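Local coordinates for hypothetical protein AF1432 (Archaeoglobus fulgidus, PDB 1YNB) that probably hydrolyses 2'-deoxyribonucleoside 5'-phosphates to the deoxyribonucleoside and phosphate, as a metal-dependent homodimeric phosphohydrolase of the HD-domain superfamily, at residues T23-W28 / L35-A40; A68-F73 / P111-V116; E117-D122 / L151-A156; L31-P36 / S136-Y141. All coordinates share one frame; numbering follows the deposited sequence.

From the N terminus, interaction 1 comes first: it closes a short loop between helices 8-18 and 39-56 by bringing 23-28 against 35-40. Interaction 4 starts on the end of that loop, sharing Leu35 and Pro36, and closes the longest circuit, from 31-36 to 136-141 beyond helix 117-135. Interaction 2 lies wholly within this circuit and ties helix 61-73 to the loop before helix 117-135. Interaction 3 joins the start of helix 117-135 to the start of helix 154-166, so its segments alternate with those of interaction 4. Interactions 2 and 3 touch through Ala70 and Val120; interactions 1 and 2 lie on opposite sides of the chain's centre.

Interaction 1 of 4, residues T23-W28 / L35-A40; sequences TPRSGW and LPESVA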
loop_
_atom_site.group_PDB
_atom_site.type_symbol
_atom_site.label_atom_id
_atom_site.label_comp_id
_atom_site.label_asym_id
_atom_site.label_seq_id
_atom_site.Cartn_x
_atom_site.Cartn_y
_atom_site.Cartn_z
ATOM N N THR A 23 2.971 11.856 -9.549
ATOM C CA THR A 23 4.117 12.760 -9.563
ATOM C C THR A 23 5.195 12.135 -8.655
ATOM O O THR A 23 5.037 12.047 -7.437
ATOM C CB THR A 23 3.729 14.159 -8.982
ATOM O OG1 THR A 23 2.685 14.739 -9.773
ATOM C CG2 THR A 23 4.922 15.073 -8.985
ATOM N N PRO A 24 6.312 11.675 -9.234
ATOM C CA PRO A 24 7.315 11.090 -8.342
ATOM C C PRO A 24 8.001 12.098 -7.431
ATOM O O PRO A 24 8.109 13.284 -7.780
ATOM C CB PRO A 24 8.333 10.449 -9.317
ATOM C CG PRO A 24 8.246 11.303 -10.489
ATOM C CD PRO A 24 6.747 11.641 -10.648
ATOM N N ARG A 25 8.444 11.624 -6.264
ATOM C CA ARG A 25 9.270 12.421 -5.363
ATOM C C ARG A 25 10.614 12.283 -6.134
ATOM O O ARG A 25 11.280 11.259 -6.071
ATOM C CB ARG A 25 9.290 11.764 -3.997
ATOM C CG ARG A 25 7.949 12.152 -3.243
ATOM C CD ARG A 25 8.193 13.513 -2.502
ATOM N NE ARG A 25 9.020 13.277 -1.332
ATOM C CZ ARG A 25 9.462 14.267 -0.543
ATOM N NH1 ARG A 25 9.133 15.518 -0.855
ATOM N NH2 ARG A 25 10.213 14.022 0.513
ATOM N N SER A 26 10.971 13.357 -6.845
ATOM C CA SER A 26 12.110 13.352 -7.777
ATOM C C SER A 26 13.523 13.154 -7.326
ATOM O O SER A 26 14.348 12.670 -8.141
ATOM C CB SER A 26 12.070 14.627 -8.640
ATOM O OG SER A 26 12.269 15.766 -7.805
ATOM N N GLY A 27 13.822 13.557 -6.097
ATOM C CA GLY A 27 15.162 13.440 -5.533
ATOM C C GLY A 27 15.675 12.023 -5.529
ATOM O O GLY A 27 16.894 11.780 -5.637
ATOM N N TRP A 28 14.756 11.060 -5.409
ATOM C CA TRP A 28 15.161 9.661 -5.411
ATOM C C TRP A 28 15.581 9.071 -6.752
ATOM O O TRP A 28 16.322 8.089 -6.771
ATOM C CB TRP A 28 14.050 8.765 -4.927
ATOM C CG TRP A 28 13.442 9.192 -3.594
ATOM C CD1 TRP A 28 12.155 9.601 -3.397
ATOM C CD2 TRP A 28 14.095 9.242 -2.322
ATOM N NE1 TRP A 28 11.956 9.909 -2.057
ATOM C CE2 TRP A 28 13.138 9.697 -1.375
ATOM C CE3 TRP A 28 15.401 8.957 -1.876
ATOM C CZ2 TRP A 28 13.448 9.867 -0.034
ATOM C CZ3 TRP A 28 15.716 9.134 -0.535
ATOM C CH2 TRP A 28 14.736 9.585 0.380
ATOM N N LEU A 35 10.873 3.078 -8.906
ATOM C CA LEU A 35 9.449 3.443 -8.748
ATOM C C LEU A 35 9.457 4.006 -7.368
ATOM O O LEU A 35 9.116 3.314 -6.404
ATOM C CB LEU A 35 8.580 2.195 -8.759
ATOM C CG LEU A 35 8.562 1.538 -10.133
ATOM C CD1 LEU A 35 7.949 0.126 -10.033
ATOM C CD2 LEU A 35 7.755 2.407 -11.061
ATOM N N PRO A 36 9.899 5.253 -7.235
ATOM C CA PRO A 36 9.937 5.828 -5.900
ATOM C C PRO A 36 8.547 6.249 -5.408
ATOM O O PRO A 36 7.609 6.291 -6.169
ATOM C CB PRO A 36 10.832 7.040 -6.088
ATOM C CG PRO A 36 10.438 7.496 -7.422
ATOM C CD PRO A 36 10.354 6.223 -8.249
ATOM N N GLU A 37 8.471 6.623 -4.134
ATOM C CA GLU A 37 7.201 7.120 -3.576
ATOM C C GLU A 37 6.712 8.303 -4.438
ATOM O O GLU A 37 7.508 9.009 -5.091
ATOM C CB GLU A 37 7.447 7.608 -2.140
ATOM C CG GLU A 37 8.729 8.435 -1.979
ATOM C CD GLU A 37 8.577 9.606 -0.992
ATOM O OE1 GLU A 37 9.503 10.444 -0.940
ATOM O OE2 GLU A 37 7.542 9.647 -0.266
ATOM N N SER A 38 5.403 8.551 -4.422
ATOM C CA SER A 38 4.808 9.658 -5.172
ATOM C C SER A 38 4.689 10.833 -4.167
ATOM O O SER A 38 4.827 10.643 -2.944
ATOM C CB SER A 38 3.399 9.284 -5.696
ATOM O OG SER A 38 2.516 9.037 -4.610
ATOM N N VAL A 39 4.459 12.025 -4.683
ATOM C CA VAL A 39 4.290 13.188 -3.790
ATOM C C VAL A 39 3.082 12.905 -2.858
ATOM O O VAL A 39 3.135 13.165 -1.656
ATOM C CB VAL A 39 4.062 14.442 -4.623
ATOM C CG1 VAL A 39 3.694 15.643 -3.681
ATOM C CG2 VAL A 39 5.353 14.770 -5.376
ATOM N N ALA A 40 2.004 12.373 -3.424
ATOM C CA ALA A 40 0.839 11.933 -2.625
ATOM C C ALA A 40 1.231 11.040 -1.423
ATOM O O ALA A 40 0.731 11.239 -0.295
ATOM C CB ALA A 40 -0.161 11.157 -3.545
HETATM O O HOH W 1 10.214 11.283 1.464
#
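Pro24 and Ser38 face each other across a single backbone bridge, CA to CA 4.3 Å, flanked by the hydrogen bonds from Arg25 N to Glu37 O (3.0 Å) and from Val39 N to Thr23 O (2.8 Å). The bridge closes the loop leading into helix 39-56 of the HD-domain fold, with Ser38 as the N-cap of that helix; Ser38 OG also bonds Glu41 of the second subunit. Beside the bridge, Glu37 OE1 gathers two side-chain donors. Trp28 NE1 reaches it at 2.7 Å, in the indole plane and on the anti lone pair. Arg25 NE forms a salt bridge to the same oxygen at 2.9 Å, meeting it from above the carboxylate plane, 45° out. Guanidinium and carboxylate planes stand nearly perpendicular, 87° apart, with Arg25 bent back at chi2 and chi3 to bring NE over the acid. Glu37 OE2 pairs with Lys21 of the second subunit, so the carboxylate is held from both chains. Arg25 also touches His42, one of four residues consistent with an HD-type metal site, although no metal is bound to them here. Apolar contacts border the polar group: Pro36 CB packs on Trp28 CB, while Thr23 and Val39 lie side by side through their CG2 methyls. A water accepts from Arg25 NH2 and donates to Glu37 OE1 at 2.6 Å.

Interaction 2 of 4, residues A68-F73 / P111-V116; sequences ATAALF and PDFSDV
Ala70 CB presses on the ring of Phe113 in the tight part of this contact, sitting over one face 3.9 Å from the centroid and 28° off the normal, a CH-pi contact. The methyl is displaced toward the CG end of the ring, where Ala70 CB and Phe113 CG are 3.5 Å apart. With CG anti to its carbonyl carbon (chi1 -58°), Phe113 swings its ring over helix 61-73. Val116 CG2 meets the same Ala70 CB at 3.6 Å, so the methyl meets a ring face and a branched side chain on adjoining sides. Here the loop before helix 117-135 packs on helix 61-73 within the helical HD-domain fold: Val116 is the N-cap residue of helix 117-135, and Ala70 also touches Glu117 and Val120 of that helix. Toward the rim of the Phe113 ring the packing is looser. Thr69 CG2 comes no nearer than 4.3 Å to Phe113 CZ, and Phe73 CD2 lies 4.5 Å from Phe113 CE2. An alanine in place of Phe113 would remove the ring and is likely to leave a gap over the Ala70 methyl, with the loop less firmly seated on the helix. Phe73 turns its ring to Phe51 of the second subunit, whereas Asp112, Ser114 and Asp115 are exposed on the outer side of the loop. There Asp115 OD2 makes a salt bridge with Lys66, one turn before Ala70 on helix 61-73.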
loop_
_atom_site.group_PDB
_atom_site.type_symbol
_atom_site.label_atom_id
_atom_site.label_comp_id
_atom_site.label_asym_id
_atom_site.label_seq_id
_atom_site.Cartn_x
_atom_site.Cartn_y
_atom_site.Cartn_z
ATOM N N ALA A 68 -2.293 18.003 10.507
ATOM C CA ALA A 68 -2.321 16.934 9.507
ATOM C C ALA A 68 -2.899 17.454 8.208
ATOM O O ALA A 68 -2.342 17.234 7.127
ATOM C CB ALA A 68 -3.118 15.758 10.020
ATOM N N THR A 69 -4.006 18.197 8.294
ATOM C CA THR A 69 -4.622 18.726 7.092
ATOM C C THR A 69 -3.719 19.687 6.368
ATOM O O THR A 69 -3.608 19.664 5.142
ATOM C CB THR A 69 -5.975 19.435 7.436
ATOM O OG1 THR A 69 -6.793 18.522 8.150
ATOM C CG2 THR A 69 -6.680 19.873 6.194
ATOM N N ALA A 70 -3.049 20.550 7.120
ATOM C CA ALA A 70 -2.159 21.501 6.507
ATOM C C ALA A 70 -1.027 20.771 5.779
ATOM O O ALA A 70 -0.553 21.223 4.735
ATOM C CB ALA A 70 -1.564 22.430 7.597
ATOM N N ALA A 71 -0.585 19.663 6.348
ATOM C CA ALA A 71 0.481 18.875 5.712
ATOM C C ALA A 71 -0.029 18.311 4.379
ATOM O O ALA A 71 0.739 18.212 3.403
ATOM C CB ALA A 71 0.900 17.720 6.630
ATOM N N LEU A 72 -1.305 17.930 4.317
ATOM C CA LEU A 72 -1.840 17.396 3.056
ATOM C C LEU A 72 -1.809 18.417 1.935
ATOM O O LEU A 72 -1.613 18.063 0.766
ATOM C CB LEU A 72 -3.270 16.919 3.233
ATOM C CG LEU A 72 -3.476 15.703 4.107
ATOM C CD1 LEU A 72 -4.993 15.523 4.358
ATOM C CD2 LEU A 72 -2.897 14.465 3.381
ATOM N N PHE A 73 -2.039 19.691 2.270
ATOM C CA PHE A 73 -2.032 20.769 1.281
ATOM C C PHE A 73 -0.652 21.361 1.009
ATOM O O PHE A 73 -0.497 22.223 0.132
ATOM C CB PHE A 73 -2.960 21.906 1.745
ATOM C CG PHE A 73 -4.414 21.605 1.564
ATOM C CD1 PHE A 73 -5.053 21.907 0.352
ATOM C CD2 PHE A 73 -5.126 20.938 2.548
ATOM C CE1 PHE A 73 -6.397 21.533 0.134
ATOM C CE2 PHE A 73 -6.472 20.559 2.348
ATOM C CZ PHE A 73 -7.102 20.856 1.136
ATOM N N PRO A 111 -8.275 28.575 4.329
ATOM C CA PRO A 111 -8.056 28.473 5.774
ATOM C C PRO A 111 -6.613 28.840 6.084
ATOM O O PRO A 111 -5.723 28.680 5.237
ATOM C CB PRO A 111 -8.339 27.000 6.067
ATOM C CG PRO A 111 -9.301 26.611 4.976
ATOM C CD PRO A 111 -8.683 27.274 3.773
ATOM N N ASP A 112 -6.368 29.352 7.283
ATOM C CA ASP A 112 -5.004 29.700 7.627
ATOM C C ASP A 112 -4.363 28.624 8.467
ATOM O O ASP A 112 -4.874 28.222 9.528
ATOM C CB ASP A 112 -4.925 31.035 8.348
ATOM C CG ASP A 112 -4.153 32.057 7.549
ATOM O OD1 ASP A 112 -4.760 32.673 6.639
ATOM O OD2 ASP A 112 -2.939 32.220 7.818
ATOM N N PHE A 113 -3.238 28.142 7.959
ATOM C CA PHE A 113 -2.496 27.108 8.638
ATOM C C PHE A 113 -1.193 27.706 9.152
ATOM O O PHE A 113 -0.228 26.990 9.386
ATOM C CB PHE A 113 -2.197 25.948 7.680
ATOM C CG PHE A 113 -3.423 25.314 7.080
ATOM C CD1 PHE A 113 -4.426 24.798 7.892
ATOM C CD2 PHE A 113 -3.545 25.193 5.703
ATOM C CE1 PHE A 113 -5.538 24.164 7.345
ATOM C CE2 PHE A 113 -4.655 24.559 5.139
ATOM C CZ PHE A 113 -5.654 24.042 5.963
ATOM N N SER A 114 -1.166 29.026 9.328
ATOM C CA SER A 114 0.035 29.672 9.841
ATOM C C SER A 114 0.376 29.174 11.238
ATOM O O SER A 114 1.546 29.078 11.591
ATOM C CB SER A 114 -0.131 31.194 9.847
ATOM O OG SER A 114 0.268 31.728 8.590
ATOM N N ASP A 115 -0.630 28.815 12.021
ATOM C CA ASP A 115 -0.383 28.336 13.372
ATOM C C ASP A 115 0.164 26.921 13.486
ATOM O O ASP A 115 0.522 26.489 14.583
ATOM C CB ASP A 115 -1.652 28.421 14.213
ATOM C CG ASP A 115 -2.807 27.679 13.594
ATOM O OD1 ASP A 115 -2.889 27.686 12.351
ATOM O OD2 ASP A 115 -3.645 27.105 14.337
ATOM N N VAL A 116 0.196 26.179 12.374
ATOM C CA VAL A 116 0.714 24.814 12.415
ATOM C C VAL A 116 1.825 24.646 11.393
ATOM O O VAL A 116 2.292 23.528 11.147
ATOM C CB VAL A 116 -0.404 23.747 12.109
ATOM C CG1 VAL A 116 -1.427 23.697 13.223
ATOM C CG2 VAL A 116 -1.077 24.053 10.791
#

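Interaction 3 of 4, residues E117-D122 / L151-A156; sequences EVYVSD and LKTDAA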
loop_
_atom_site.group_PDB
_atom_site.type_symbol
_atom_site.label_atom_id
_atom_site.label_comp_id
_atom_site.label_asym_id
_atom_site.label_seq_id
_atom_site.Cartn_x
_atom_site.Cartn_y
_atom_site.Cartn_z
ATOM N N GLU A 117 2.262 25.736 10.781
ATOM C CA GLU A 117 3.303 25.599 9.791
ATOM C C GLU A 117 4.567 24.973 10.342
ATOM O O GLU A 117 5.308 24.334 9.595
ATOM C CB GLU A 117 3.617 26.937 9.104
ATOM C CG GLU A 117 2.519 27.324 8.100
ATOM C CD GLU A 117 1.973 26.102 7.310
ATOM O OE1 GLU A 117 2.697 25.514 6.470
ATOM O OE2 GLU A 117 0.809 25.718 7.534
ATOM N N VAL A 118 4.831 25.137 11.633
ATOM C CA VAL A 118 6.045 24.521 12.151
ATOM C C VAL A 118 5.904 23.010 12.220
ATOM O O VAL A 118 6.865 22.302 11.962
ATOM C CB VAL A 118 6.459 25.068 13.531
ATOM C CG1 VAL A 118 7.624 24.298 14.061
ATOM C CG2 VAL A 118 6.894 26.519 13.383
ATOM N N TYR A 119 4.718 22.507 12.551
ATOM C CA TYR A 119 4.549 21.057 12.589
ATOM C C TYR A 119 4.604 20.494 11.161
ATOM O O TYR A 119 5.106 19.391 10.945
ATOM C CB TYR A 119 3.221 20.656 13.241
ATOM C CG TYR A 119 3.134 21.058 14.693
ATOM C CD1 TYR A 119 4.058 20.573 15.626
ATOM C CD2 TYR A 119 2.176 21.987 15.124
ATOM C CE1 TYR A 119 4.042 21.007 16.948
ATOM C CE2 TYR A 119 2.152 22.426 16.456
ATOM C CZ TYR A 119 3.095 21.933 17.358
ATOM O OH TYR A 119 3.125 22.392 18.654
ATOM N N VAL A 120 4.089 21.252 10.199
ATOM C CA VAL A 120 4.097 20.813 8.812
ATOM C C VAL A 120 5.535 20.756 8.321
ATOM O O VAL A 120 5.951 19.780 7.678
ATOM C CB VAL A 120 3.278 21.767 7.911
ATOM C CG1 VAL A 120 3.327 21.298 6.437
ATOM C CG2 VAL A 120 1.816 21.781 8.384
ATOM N N SER A 121 6.296 21.800 8.633
ATOM C CA SER A 121 7.691 21.885 8.210
ATOM C C SER A 121 8.522 20.731 8.773
ATOM O O SER A 121 9.277 20.100 8.031
ATOM C CB SER A 121 8.308 23.218 8.665
ATOM O OG SER A 121 9.611 23.372 8.119
ATOM N N ASP A 122 8.398 20.473 10.074
ATOM C CA ASP A 122 9.134 19.391 10.715
ATOM C C ASP A 122 8.669 18.022 10.173
ATOM O O ASP A 122 9.486 17.099 9.983
ATOM C CB ASP A 122 8.912 19.384 12.224
ATOM C CG ASP A 122 9.932 20.254 13.000
ATOM O OD1 ASP A 122 10.787 20.952 12.396
ATOM O OD2 ASP A 122 9.860 20.213 14.231
ATOM N N LEU A 151 15.506 20.159 12.396
ATOM C CA LEU A 151 14.119 20.160 12.830
ATOM C C LEU A 151 13.997 21.291 13.831
ATOM O O LEU A 151 14.993 21.667 14.447
ATOM C CB LEU A 151 13.781 18.828 13.492
ATOM C CG LEU A 151 13.887 17.643 12.507
ATOM C CD1 LEU A 151 13.894 16.331 13.269
ATOM C CD2 LEU A 151 12.743 17.700 11.496
ATOM N N LYS A 152 12.785 21.821 14.003
ATOM C CA LYS A 152 12.561 22.930 14.925
ATOM C C LYS A 152 11.942 22.513 16.246
ATOM O O LYS A 152 12.307 23.070 17.290
ATOM C CB LYS A 152 11.651 23.982 14.287
ATOM C CG LYS A 152 12.091 24.560 12.946
ATOM C CD LYS A 152 10.967 25.459 12.414
ATOM C CE LYS A 152 11.002 25.656 10.893
ATOM N NZ LYS A 152 9.668 26.100 10.334
ATOM N N THR A 153 11.018 21.554 16.231
ATOM C CA THR A 153 10.354 21.149 17.472
ATOM C C THR A 153 11.047 20.062 18.271
ATOM O O THR A 153 11.745 19.215 17.716
ATOM C CB THR A 153 8.890 20.708 17.232
ATOM O OG1 THR A 153 8.853 19.411 16.600
ATOM C CG2 THR A 153 8.187 21.715 16.347
ATOM N N ASP A 154 10.870 20.095 19.591
ATOM C CA ASP A 154 11.492 19.101 20.442
ATOM C C ASP A 154 10.909 17.722 20.161
ATOM O O ASP A 154 11.589 16.712 20.328
ATOM C CB ASP A 154 11.272 19.420 21.922
ATOM C CG ASP A 154 12.132 20.594 22.413
ATOM O OD1 ASP A 154 13.074 21.035 21.704
ATOM O OD2 ASP A 154 11.844 21.059 23.538
ATOM N N ALA A 155 9.631 17.679 19.788
ATOM C CA ALA A 155 8.983 16.403 19.510
ATOM C C ALA A 155 9.617 15.760 18.265
ATOM O O ALA A 155 9.864 14.559 18.239
ATOM C CB ALA A 155 7.487 16.612 19.275
ATOM N N ALA A 156 9.853 16.574 17.245
ATOM C CA ALA A 156 10.437 16.088 16.000
ATOM C C ALA A 156 11.887 15.649 16.298
ATOM O O ALA A 156 12.334 14.601 15.839
ATOM C CB ALA A 156 10.406 17.188 14.932
#
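Asp122 points its carboxylate into the turn before helix 154-166 and meets two successive backbone N-H groups with its two oxygens. Lys152 N donates to Asp122 OD1 at 2.7 Å, nearly straight at 171°, and Thr153 N donates to Asp122 OD2 at 2.7 Å; each oxygen uses its syn lone pair. The Thr153 side chain comes across the acid at a slant, Thr153 OG1 donating to Asp122 OD2 at 2.7 Å almost in line with the C-O bond. Chi1 of 74° sets that hydroxyl between backbone N and carbonyl carbon, where it also accepts from Ala156 N (3.1 Å) as the N-cap of helix 154-166. Thus the acid of helix 117-135, part of the HD-domain helical bundle, holds the capping residue of the next helix. An asparagine for Asp122 would give up one carboxylate oxygen and probably leave either Lys152 N or the Thr153 donors without an acceptor. Alongside, Val118 and Thr153 run antiparallel past one another, with Val118 CG1 and Thr153 CG2 tight at 3.5 Å. Lys152 runs out extended across Val118, bringing its NZ within 3.5 Å of Ser121 OG.

Interaction 4 of 4, residues L31-P36 / S136-Y141; sequences LGIRLP and SQQVSY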
loop_
_atom_site.group_PDB
_atom_site.type_symbol
_atom_site.label_atom_id
_atom_site.label_comp_id
_atom_site.label_asym_id
_atom_site.label_seq_id
_atom_site.Cartn_x
_atom_site.Cartn_y
_atom_site.Cartn_z
ATOM N N LEU A 31 19.190 8.469 -7.585
ATOM C CA LEU A 31 19.836 7.413 -6.821
ATOM C C LEU A 31 19.571 6.060 -7.459
ATOM O O LEU A 31 20.030 5.039 -6.939
ATOM C CB LEU A 31 19.329 7.366 -5.389
ATOM C CG LEU A 31 19.979 8.281 -4.366
ATOM C CD1 LEU A 31 19.836 9.701 -4.833
ATOM C CD2 LEU A 31 19.328 8.080 -2.983
ATOM N N GLY A 32 18.796 6.059 -8.533
ATOM C CA GLY A 32 18.480 4.827 -9.259
ATOM C C GLY A 32 17.273 4.058 -8.761
ATOM O O GLY A 32 16.994 2.959 -9.228
ATOM N N ILE A 33 16.538 4.647 -7.820
ATOM C CA ILE A 33 15.318 4.025 -7.294
ATOM C C ILE A 33 14.274 4.181 -8.369
ATOM O O ILE A 33 13.840 5.272 -8.686
ATOM C CB ILE A 33 14.872 4.706 -5.976
ATOM C CG1 ILE A 33 15.935 4.457 -4.910
ATOM C CG2 ILE A 33 13.523 4.141 -5.525
ATOM C CD1 ILE A 33 15.931 5.455 -3.758
ATOM N N ARG A 34 13.869 3.067 -8.971
ATOM C CA ARG A 34 12.957 3.125 -10.103
ATOM C C ARG A 34 11.507 3.505 -9.964
ATOM O O ARG A 34 10.939 4.135 -10.857
ATOM C CB ARG A 34 13.032 1.803 -10.877
ATOM C CG ARG A 34 14.351 1.663 -11.582
ATOM C CD ARG A 34 14.406 2.662 -12.751
ATOM N NE ARG A 34 14.123 2.002 -14.035
ATOM C CZ ARG A 34 13.804 2.634 -15.164
ATOM N NH1 ARG A 34 13.681 3.958 -15.192
ATOM N NH2 ARG A 34 13.690 1.950 -16.297
ATOM N N LEU A 35 10.873 3.078 -8.906
ATOM C CA LEU A 35 9.449 3.443 -8.748
ATOM C C LEU A 35 9.457 4.006 -7.368
ATOM O O LEU A 35 9.116 3.314 -6.404
ATOM C CB LEU A 35 8.580 2.195 -8.759
ATOM C CG LEU A 35 8.562 1.538 -10.133
ATOM C CD1 LEU A 35 7.949 0.126 -10.033
ATOM C CD2 LEU A 35 7.755 2.407 -11.061
ATOM N N PRO A 36 9.899 5.253 -7.235
ATOM C CA PRO A 36 9.937 5.828 -5.900
ATOM C C PRO A 36 8.547 6.249 -5.408
ATOM O O PRO A 36 7.609 6.291 -6.169
ATOM C CB PRO A 36 10.832 7.040 -6.088
ATOM C CG PRO A 36 10.438 7.496 -7.422
ATOM C CD PRO A 36 10.354 6.223 -8.249
ATOM N N SER A 136 17.587 3.277 2.304
ATOM C CA SER A 136 19.013 2.976 2.499
ATOM C C SER A 136 19.283 1.482 2.443
ATOM O O SER A 136 20.402 1.068 2.131
ATOM C CB SER A 136 19.535 3.562 3.825
ATOM O OG SER A 136 19.099 2.804 4.946
ATOM N N GLN A 137 18.241 0.686 2.680
ATOM C CA GLN A 137 18.364 -0.778 2.630
ATOM C C GLN A 137 18.527 -1.269 1.179
ATOM O O GLN A 137 18.970 -2.417 0.963
ATOM C CB GLN A 137 17.132 -1.426 3.273
ATOM C CG GLN A 137 16.641 -0.691 4.549
ATOM C CD GLN A 137 17.689 -0.627 5.661
ATOM O OE1 GLN A 137 18.006 0.456 6.169
ATOM N NE2 GLN A 137 18.217 -1.786 6.057
ATOM N N GLN A 138 18.184 -0.419 0.201
ATOM C CA GLN A 138 18.292 -0.705 -1.248
ATOM C C GLN A 138 19.494 -0.006 -1.833
ATOM O O GLN A 138 20.255 -0.585 -2.625
ATOM C CB GLN A 138 17.122 -0.146 -2.036
ATOM C CG GLN A 138 15.843 -0.911 -2.038
ATOM C CD GLN A 138 14.686 -0.032 -2.579
ATOM O OE1 GLN A 138 14.722 0.482 -3.725
ATOM N NE2 GLN A 138 13.674 0.159 -1.747
ATOM N N VAL A 139 19.629 1.272 -1.485
ATOM C CA VAL A 139 20.727 2.092 -1.966
ATOM C C VAL A 139 21.292 2.827 -0.765
ATOM O O VAL A 139 20.633 3.701 -0.166
ATOM C CB VAL A 139 20.222 3.081 -3.019
ATOM C CG1 VAL A 139 21.363 3.966 -3.463
ATOM C CG2 VAL A 139 19.648 2.303 -4.228
ATOM N N SER A 140 22.512 2.455 -0.389
ATOM C CA SER A 140 23.134 3.016 0.789
ATOM C C SER A 140 23.087 4.510 0.913
ATOM O O SER A 140 22.835 5.017 1.998
ATOM C CB SER A 140 24.600 2.574 0.879
ATOM O OG SER A 140 24.619 1.176 1.136
ATOM N N TYR A 141 23.339 5.197 -0.199
ATOM C CA TYR A 141 23.412 6.650 -0.210
ATOM C C TYR A 141 22.094 7.320 0.211
ATOM O O TYR A 141 22.097 8.467 0.638
ATOM C CB TYR A 141 23.809 7.141 -1.593
ATOM C CG TYR A 141 24.189 8.608 -1.613
ATOM C CD1 TYR A 141 25.460 9.019 -1.207
ATOM C CD2 TYR A 141 23.288 9.580 -2.054
ATOM C CE1 TYR A 141 25.831 10.369 -1.245
ATOM C CE2 TYR A 141 23.642 10.923 -2.098
ATOM C CZ TYR A 141 24.920 11.305 -1.693
ATOM O OH TYR A 141 25.295 12.626 -1.744
#
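Two connecting loops at the surface of the HD-domain fold meet here, one leading into helix 39-56 and the other following helix 117-135, and Leu31 and Val139 lie where they touch. No hydrogen bond crosses between the segments; the contact is van der Waals packing, mostly of aliphatic groups. Both methyls of Val139 straddle the carbonyl oxygen of Leu31, with Val139 CG2 3.9 Å from Leu31 O. The valine's CG1 is anti to the backbone N and CG2 anti to the carbonyl carbon (chi1 178°), a fork that also carries Val139 CG1 to 4.4 Å from Leu31 CB. From the same loop Ile33 CG1 approaches Val139 CG2 at 4.3 Å, a second aliphatic neighbour of the valine. Leu31 reaches farther to Tyr141 at the beginning of a short 3-10 segment; Leu31 CG lies at the edge of that ring, near its plane, 4.2 Å from Tyr141 CD2. These spacings make a modest contact, joining the two loops far along the chain from each other and well out from its centre. Behind it, Ile33 also packs on Tyr135 of helix 117-135 and Leu31 on Phe145. Gly32, between the two aliphatic residues, has phi 88° and psi 7°, backbone angles at which a side chain would jam against the preceding carbonyl oxygen. At the outer margin, Gln138 OE1 lies 4.3 Å from Ile33 CG2 of its own chain, and the Gln138 side chain also packs on Gly32 of the third subunit.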